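Local coordinates for tubulin-like protein CetZ2 (Haloferax volcanii, PDB 4B45), which binds GTP, probably hydrolyses it, and takes part in controlling the shape of the archaeal cell, at residues M1-L5 with L194-E198; R188-L193 with A224-A228; V269-E273 with R309-L313. All coordinates share one frame; numbering follows the deposited sequence.

Contact 1: residues M1-L5 with L194-E198; sequences MKTVL and LAAGE
The α-ammonium group of Met1 is gripped by Glu198 and Leu194, at the C-terminal side of the long helix 175-196. Glu198 reaches it by folding back on itself: its CB points toward residues 1-5, its CG lies beside its own backbone N, and a second bend at chi2 (-54°) turns the acid group sharply. CG passes 3.9 Å from Met1 N, and CD comes up to Lys2 CG. From there the two oxygens part. OE2 accepts a hydrogen bond of 2.7 Å from Met1 N that is also a salt bridge, met on the anti side of the carboxylate and 18° out of its plane. OE1 lies against the methylenes of Lys2, 3.2 Å from Lys2 CE, while Lys2 NZ stays beyond salt-bridge range.

Leu194 O accepts a second hydrogen bond from Met1 N over 2.7 Å, in the carbonyl plane and on a lone pair; the oxygen is available because Glu198 N bonds to Ala195 O instead. A water 2.9 Å from Met1 N accepts a third bond. Glycine suits position 197, where a CB would run into Met1 N. Deeper in, Leu194 spreads its methyls, CD2 4.1 Å from Met1 SD and CD1 3.8 Å from Thr3 CG2, over a floor shared with Phe98.

An alanine in place of Glu198 is likely to leave the ammonium group without its counter-charge and less firmly held beside the helix. The charge of the chain terminus thus probably contributes to joining the start of the chain, just before strand 3-8 of the GTPase domain, to the helix leading into the C-terminal domain.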
loop_
_atom_site.group_PDB
_atom_site.type_symbol
_atom_site.label_atom_id
_atom_site.label_comp_id
_atom_site.label_asym_id
_atom_site.label_seq_id
_atom_site.Cartn_x
_atom_site.Cartn_y
_atom_site.Cartn_z
ATOM N N MET A 1 -10.433 8.124 4.087
ATOM C CA MET A 1 -10.978 7.196 3.103
ATOM C C MET A 1 -11.354 5.855 3.727
ATOM O O MET A 1 -10.480 5.085 4.122
ATOM C CB MET A 1 -9.982 6.959 1.971
ATOM C CG MET A 1 -10.490 5.926 0.980
ATOM S SD MET A 1 -9.284 5.461 -0.267
ATOM C CE MET A 1 -9.625 6.686 -1.498
ATOM N N LYS A 2 -12.650 5.573 3.804
ATOM C CA LYS A 2 -13.097 4.320 4.392
ATOM C C LYS A 2 -12.904 3.203 3.378
ATOM O O LYS A 2 -13.303 3.330 2.213
ATOM C CB LYS A 2 -14.559 4.413 4.829
ATOM C CG LYS A 2 -14.842 5.526 5.822
ATOM C CD LYS A 2 -16.340 5.659 6.042
ATOM C CE LYS A 2 -16.723 7.039 6.567
ATOM N NZ LYS A 2 -18.203 7.172 6.701
ATOM N N THR A 3 -12.291 2.108 3.815
ATOM C CA THR A 3 -11.907 1.053 2.888
ATOM C C THR A 3 -12.212 -0.364 3.384
ATOM O O THR A 3 -12.480 -0.586 4.575
ATOM C CB THR A 3 -10.424 1.171 2.526
ATOM O OG1 THR A 3 -10.161 0.413 1.336
ATOM C CG2 THR A 3 -9.555 0.666 3.670
ATOM N N VAL A 4 -12.194 -1.311 2.446
ATOM C CA VAL A 4 -12.339 -2.737 2.741
ATOM C C VAL A 4 -11.103 -3.467 2.241
ATOM O O VAL A 4 -10.702 -3.308 1.085
ATOM C CB VAL A 4 -13.573 -3.355 2.045
ATOM C CG1 VAL A 4 -13.531 -4.878 2.157
ATOM C CG2 VAL A 4 -14.847 -2.821 2.641
ATOM N N LEU A 5 -10.476 -4.245 3.112
ATOM C CA LEU A 5 -9.228 -4.898 2.748
ATOM C C LEU A 5 -9.479 -6.362 2.428
ATOM O O LEU A 5 -10.146 -7.045 3.186
ATOM C CB LEU A 5 -8.222 -4.790 3.891
ATOM C CG LEU A 5 -7.917 -3.378 4.379
ATOM C CD1 LEU A 5 -6.923 -3.406 5.561
ATOM C CD2 LEU A 5 -7.381 -2.532 3.233
ATOM N N LEU A 194 -5.254 6.760 4.854
ATOM C CA LEU A 194 -6.665 6.454 4.982
ATOM C C LEU A 194 -7.321 7.291 6.065
ATOM O O LEU A 194 -8.478 7.695 5.931
ATOM C CB LEU A 194 -6.859 4.961 5.289
ATOM C CG LEU A 194 -6.347 3.958 4.249
ATOM C CD1 LEU A 194 -6.464 2.523 4.777
ATOM C CD2 LEU A 194 -7.096 4.107 2.931
ATOM N N ALA A 195 -6.587 7.558 7.143
ATOM C CA ALA A 195 -7.156 8.286 8.275
ATOM C C ALA A 195 -7.356 9.785 8.017
ATOM O O ALA A 195 -8.267 10.404 8.587
ATOM C CB ALA A 195 -6.297 8.090 9.509
ATOM N N ALA A 196 -6.508 10.359 7.171
ATOM C CA ALA A 196 -6.539 11.803 6.898
ATOM C C ALA A 196 -7.922 12.266 6.440
ATOM O O ALA A 196 -8.359 13.370 6.765
ATOM C CB ALA A 196 -5.500 12.167 5.861
ATOM N N GLY A 197 -8.609 11.410 5.690
ATOM C CA GLY A 197 -9.935 11.735 5.191
ATOM C C GLY A 197 -11.027 11.602 6.233
ATOM O O GLY A 197 -12.161 12.002 5.998
ATOM N N GLU A 198 -10.692 11.053 7.393
ATOM C CA GLU A 198 -11.710 10.800 8.408
ATOM C C GLU A 198 -11.682 11.819 9.549
ATOM O O GLU A 198 -12.483 11.736 10.476
ATOM C CB GLU A 198 -11.598 9.368 8.938
ATOM C CG GLU A 198 -11.568 8.323 7.839
ATOM C CD GLU A 198 -12.746 8.456 6.886
ATOM O OE1 GLU A 198 -13.902 8.360 7.355
ATOM O OE2 GLU A 198 -12.517 8.665 5.671
HETATM O O HOH W 1 -8.128 9.782 3.335
#

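Contact 2: residues R188-L193 with A224-A228; sequences RRVGLL and ALGYA
A trans first torsion at Tyr227 (chi1 177°) raises its ring from strand 224-228 toward Arg188, Arg189 and Leu192 of the helix; Leu225, two residues earlier, adopts the same first torsion and rises beside it. This is helix-on-sheet packing in the tubulin/FtsZ fold, where the core helix, here 175-196, lies between the GTPase and C-terminal domains. Helix and strand cross almost at right angles, 98° between their directions, with segment axes 9.0 Å apart at closest approach. Strand alternation sends Leu225 and Tyr227 to the helix side, with Gly226 between them.

Tyr227 is served by two arginines in different ways. Arg188, bent along its chain, lays CD over the ring face in a CH-π contact, 4.2 Å from the centroid, and its guanidinium plane is turned 35° from the ring, with NH1 3.5 Å from Tyr227 CE2. Arg189 keeps a straight chain from CG to NE and crosses the base of the tyrosine obliquely: its CG is 3.5 Å from Tyr227 CB, and the same CB sits over one face of its guanidinium, toward the rim. Arg189 NH1 is hydrogen-bonded to Ala185 O, one turn back in the helix, which ties the group down. The long, partly aliphatic arginines therefore divide the tyrosine between them, Arg188 covering one ring face with its CD and Arg189 packing its CG and guanidinium on CB. Leu192 CD1 closes in on the ring obliquely, 4.0 Å from Tyr227 CE1.

Leu225 fills the other half of the interface, with Leu161 of the neighbouring strand 159-164 as a further partner. Its CD2 reaches the side chains of Val190 and Leu193 and presses on the helix backbone itself, 3.4 Å from Arg189 O.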
loop_
_atom_site.group_PDB
_atom_site.type_symbol
_atom_site.label_atom_id
_atom_site.label_comp_id
_atom_site.label_asym_id
_atom_site.label_seq_id
_atom_site.Cartn_x
_atom_site.Cartn_y
_atom_site.Cartn_z
ATOM N N ARG A 188 1.481 1.866 8.905
ATOM C CA ARG A 188 1.478 3.243 9.403
ATOM C C ARG A 188 1.287 4.255 8.277
ATOM O O ARG A 188 0.450 5.148 8.377
ATOM C CB ARG A 188 2.773 3.559 10.153
ATOM C CG ARG A 188 2.990 5.045 10.374
ATOM C CD ARG A 188 4.478 5.393 10.395
ATOM N NE ARG A 188 5.043 5.343 11.740
ATOM C CZ ARG A 188 6.346 5.324 12.009
ATOM N NH1 ARG A 188 7.237 5.339 11.025
ATOM N NH2 ARG A 188 6.760 5.277 13.266
ATOM N N ARG A 189 2.067 4.102 7.209
ATOM C CA ARG A 189 1.941 4.923 6.005
ATOM C C ARG A 189 0.553 4.914 5.379
ATOM O O ARG A 189 -0.022 5.967 5.106
ATOM C CB ARG A 189 2.934 4.458 4.940
ATOM C CG ARG A 189 4.320 4.985 5.129
ATOM C CD ARG A 189 5.311 4.074 4.462
ATOM N NE ARG A 189 6.693 4.538 4.577
ATOM C CZ ARG A 189 7.382 4.566 5.716
ATOM N NH1 ARG A 189 6.817 4.181 6.862
ATOM N NH2 ARG A 189 8.637 4.992 5.713
ATOM N N VAL A 190 0.045 3.720 5.095
ATOM C CA VAL A 190 -1.253 3.580 4.441
ATOM C C VAL A 190 -2.373 3.993 5.383
ATOM O O VAL A 190 -3.275 4.739 4.994
ATOM C CB VAL A 190 -1.465 2.149 3.920
ATOM C CG1 VAL A 190 -2.878 1.976 3.352
ATOM C CG2 VAL A 190 -0.415 1.821 2.860
ATOM N N GLY A 191 -2.291 3.533 6.629
ATOM C CA GLY A 191 -3.271 3.881 7.644
ATOM C C GLY A 191 -3.455 5.384 7.809
ATOM O O GLY A 191 -4.587 5.863 7.913
ATOM N N LEU A 192 -2.345 6.130 7.832
ATOM C CA LEU A 192 -2.401 7.575 7.993
ATOM C C LEU A 192 -3.038 8.191 6.762
ATOM O O LEU A 192 -3.802 9.144 6.864
ATOM C CB LEU A 192 -0.995 8.166 8.198
ATOM C CG LEU A 192 -0.370 7.938 9.571
ATOM C CD1 LEU A 192 1.064 8.472 9.614
ATOM C CD2 LEU A 192 -1.215 8.537 10.687
ATOM N N LEU A 193 -2.713 7.646 5.594
ATOM C CA LEU A 193 -3.315 8.128 4.357
ATOM C C LEU A 193 -4.828 7.930 4.386
ATOM O O LEU A 193 -5.592 8.819 4.005
ATOM C CB LEU A 193 -2.714 7.401 3.166
ATOM C CG LEU A 193 -3.360 7.711 1.820
ATOM C CD1 LEU A 193 -2.894 9.062 1.357
ATOM C CD2 LEU A 193 -3.036 6.635 0.784
ATOM N N ALA A 224 3.115 5.171 -5.550
ATOM C CA ALA A 224 4.045 5.024 -4.438
ATOM C C ALA A 224 3.629 5.921 -3.294
ATOM O O ALA A 224 2.939 6.931 -3.489
ATOM C CB ALA A 224 5.475 5.321 -4.873
ATOM N N LEU A 225 4.033 5.553 -2.087
ATOM C CA LEU A 225 3.627 6.326 -0.927
ATOM C C LEU A 225 4.836 6.673 -0.093
ATOM O O LEU A 225 5.480 5.790 0.447
ATOM C CB LEU A 225 2.599 5.568 -0.085
ATOM C CG LEU A 225 2.033 6.385 1.090
ATOM C CD1 LEU A 225 1.470 7.745 0.610
ATOM C CD2 LEU A 225 0.969 5.619 1.894
ATOM N N GLY A 226 5.145 7.963 -0.000
ATOM C CA GLY A 226 6.316 8.405 0.723
ATOM C C GLY A 226 6.003 8.869 2.131
ATOM O O GLY A 226 4.942 9.447 2.390
ATOM N N TYR A 227 6.938 8.632 3.045
ATOM C CA TYR A 227 6.785 9.093 4.417
ATOM C C TYR A 227 8.122 9.508 5.047
ATOM O O TYR A 227 9.150 8.841 4.860
ATOM C CB TYR A 227 6.098 8.019 5.257
ATOM C CG TYR A 227 5.957 8.363 6.723
ATOM C CD1 TYR A 227 4.916 9.156 7.167
ATOM C CD2 TYR A 227 6.870 7.885 7.661
ATOM C CE1 TYR A 227 4.784 9.473 8.512
ATOM C CE2 TYR A 227 6.751 8.199 9.002
ATOM C CZ TYR A 227 5.707 8.997 9.420
ATOM O OH TYR A 227 5.573 9.303 10.755
ATOM N N ALA A 228 8.105 10.630 5.766
ATOM C CA ALA A 228 9.233 11.030 6.614
ATOM C C ALA A 228 8.756 11.967 7.716
ATOM O O ALA A 228 7.773 12.693 7.535
ATOM C CB ALA A 228 10.344 11.689 5.793
#

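Contact 3: residues V269-E273 with R309-L313; sequences VIAGE and RLASL
Val269 and Leu313, and then Ala271 and Ala311, face each other as hydrogen-bonded antiparallel pairs, each joined by two backbone bonds. The shorter bond of each pair is 2.7 Å, from Leu313 N to Val269 O and from Ala271 N to Ala311 O. Between them, Ile270 and Ser312 form a non-hydrogen-bonded pair, and CA-H groups add contacts to the same carbonyls, Ser312 CA lying 3.2 Å from Val269 O.

The side chains sort by face. Val269, Ala271, Ala311 and Leu313 share one, where the branched residues meet CB to CB at 4.2 Å and the small alanines leave room for Tyr227 and Phe303 from the flanking strands. Ile270, Ser312 and Leu310 take the other. There Ile270 CG1 lies beside its own backbone N (chi1 -56°), and a second turn at chi2 (-50°) swings CD1 over to Ser312 OG, 3.1 Å away. Leu310 leans across the same face, its CD2 4.3 Å from Gly272 CA. Glycine is required at 272: its backbone angles (phi 154°) would jam a CB against the preceding carbonyl, and the same CB would strike Leu310 CD2.

In the mixed sheet of the C-terminal domain, strand 263-272 lies between strands 309-319 and 298-304. It reaches its parallel neighbour 298-304 through helix 279-293, a beta-alpha-beta crossover, before the chain returns to pair with its other edge.

Further out, polar ends are held by neighbouring elements. Ser312 OG is hydrogen-bonded to Thr247 and Thr246 of helix 240-252, so a serine can sit buried beside isoleucine. Arg309 sends NH2 to Ser229 OG on strand 222-231, and beyond the paired residues a water accepts from Glu273 N and donates to Arg309 O, the water oxygen 2.7 Å from that carbonyl oxygen.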
loop_
_atom_site.group_PDB
_atom_site.type_symbol
_atom_site.label_atom_id
_atom_site.label_comp_id
_atom_site.label_asym_id
_atom_site.label_seq_id
_atom_site.Cartn_x
_atom_site.Cartn_y
_atom_site.Cartn_z
ATOM N N VAL A 269 0.531 15.601 2.043
ATOM C CA VAL A 269 -0.131 15.760 3.319
ATOM C C VAL A 269 0.962 16.048 4.332
ATOM O O VAL A 269 1.924 15.287 4.465
ATOM C CB VAL A 269 -0.953 14.485 3.706
ATOM C CG1 VAL A 269 -1.631 14.639 5.070
ATOM C CG2 VAL A 269 -1.999 14.172 2.646
ATOM N N ILE A 270 0.834 17.180 5.008
ATOM C CA ILE A 270 1.682 17.489 6.146
ATOM C C ILE A 270 0.853 17.197 7.380
ATOM O O ILE A 270 -0.241 17.747 7.548
ATOM C CB ILE A 270 2.087 18.974 6.166
ATOM C CG1 ILE A 270 2.765 19.352 4.852
ATOM C CG2 ILE A 270 2.975 19.281 7.363
ATOM C CD1 ILE A 270 3.865 18.417 4.461
ATOM N N ALA A 271 1.362 16.318 8.236
ATOM C CA ALA A 271 0.642 15.938 9.443
ATOM C C ALA A 271 1.324 16.457 10.708
ATOM O O ALA A 271 2.556 16.503 10.796
ATOM C CB ALA A 271 0.492 14.409 9.505
ATOM N N GLY A 272 0.519 16.830 11.697
ATOM C CA GLY A 272 1.050 17.278 12.970
ATOM C C GLY A 272 0.083 18.210 13.654
ATOM O O GLY A 272 -1.037 18.383 13.196
ATOM N N GLU A 273 0.510 18.817 14.752
ATOM C CA GLU A 273 -0.329 19.777 15.448
ATOM C C GLU A 273 -0.439 21.073 14.648
ATOM O O GLU A 273 0.576 21.617 14.223
ATOM C CB GLU A 273 0.215 20.035 16.853
ATOM C CG GLU A 273 0.237 18.769 17.688
ATOM C CD GLU A 273 0.246 19.047 19.175
ATOM O OE1 GLU A 273 0.244 20.239 19.553
ATOM O OE2 GLU A 273 0.260 18.071 19.964
ATOM N N ARG A 309 5.786 15.641 16.760
ATOM C CA ARG A 309 6.493 15.675 15.495
ATOM C C ARG A 309 5.649 16.258 14.363
ATOM O O ARG A 309 4.483 16.615 14.547
ATOM C CB ARG A 309 6.945 14.254 15.136
ATOM C CG ARG A 309 7.758 13.603 16.245
ATOM C CD ARG A 309 8.039 12.127 15.985
ATOM N NE ARG A 309 8.879 11.935 14.810
ATOM C CZ ARG A 309 10.192 12.130 14.797
ATOM N NH1 ARG A 309 10.819 12.520 15.898
ATOM N NH2 ARG A 309 10.878 11.938 13.680
ATOM N N LEU A 310 6.270 16.358 13.195
ATOM C CA LEU A 310 5.600 16.726 11.958
ATOM C C LEU A 310 5.976 15.652 10.973
ATOM O O LEU A 310 7.064 15.083 11.068
ATOM C CB LEU A 310 6.160 18.037 11.409
ATOM C CG LEU A 310 5.790 19.349 12.064
ATOM C CD1 LEU A 310 6.753 20.416 11.584
ATOM C CD2 LEU A 310 4.360 19.703 11.706
ATOM N N ALA A 311 5.114 15.392 10.003
ATOM C CA ALA A 311 5.495 14.472 8.945
ATOM C C ALA A 311 4.894 14.897 7.628
ATOM O O ALA A 311 3.860 15.554 7.604
ATOM C CB ALA A 311 5.090 13.040 9.287
ATOM N N SER A 312 5.572 14.535 6.543
ATOM C CA SER A 312 5.014 14.649 5.211
ATOM C C SER A 312 4.673 13.246 4.729
ATOM O O SER A 312 5.483 12.312 4.813
ATOM C CB SER A 312 5.991 15.298 4.235
ATOM O OG SER A 312 6.342 16.601 4.661
ATOM N N LEU A 313 3.462 13.106 4.230
ATOM C CA LEU A 313 3.011 11.853 3.678
ATOM C C LEU A 313 2.664 12.207 2.252
ATOM O O LEU A 313 1.757 13.009 2.017
ATOM C CB LEU A 313 1.779 11.397 4.438
ATOM C CG LEU A 313 1.152 10.043 4.145
ATOM C CD1 LEU A 313 2.056 8.919 4.664
ATOM C CD2 LEU A 313 -0.221 9.990 4.804
HETATM O O HOH W 2 3.518 18.841 15.616
#

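From the N terminus the chain opens contact 1 at once, and closes it only at residues 194-198, after 188 intervening residues that include the rest of the GTPase domain. Contact 2 opens just before that closure, on the same helix 175-196, and closes with strand 222-231, so contacts 1 and 2 cross. Contact 3 follows in series, closing the loop between strands 263-272 and 309-319. Strands 222-231 and 309-319 are sheet neighbours, and contacts 2 and 3 touch: Leu313 packs on the helix backbone at Arg189 and Leu193. The helix thereby ties the first GTPase strand to the C-terminal domain's sheet, which contact 3 extends outward.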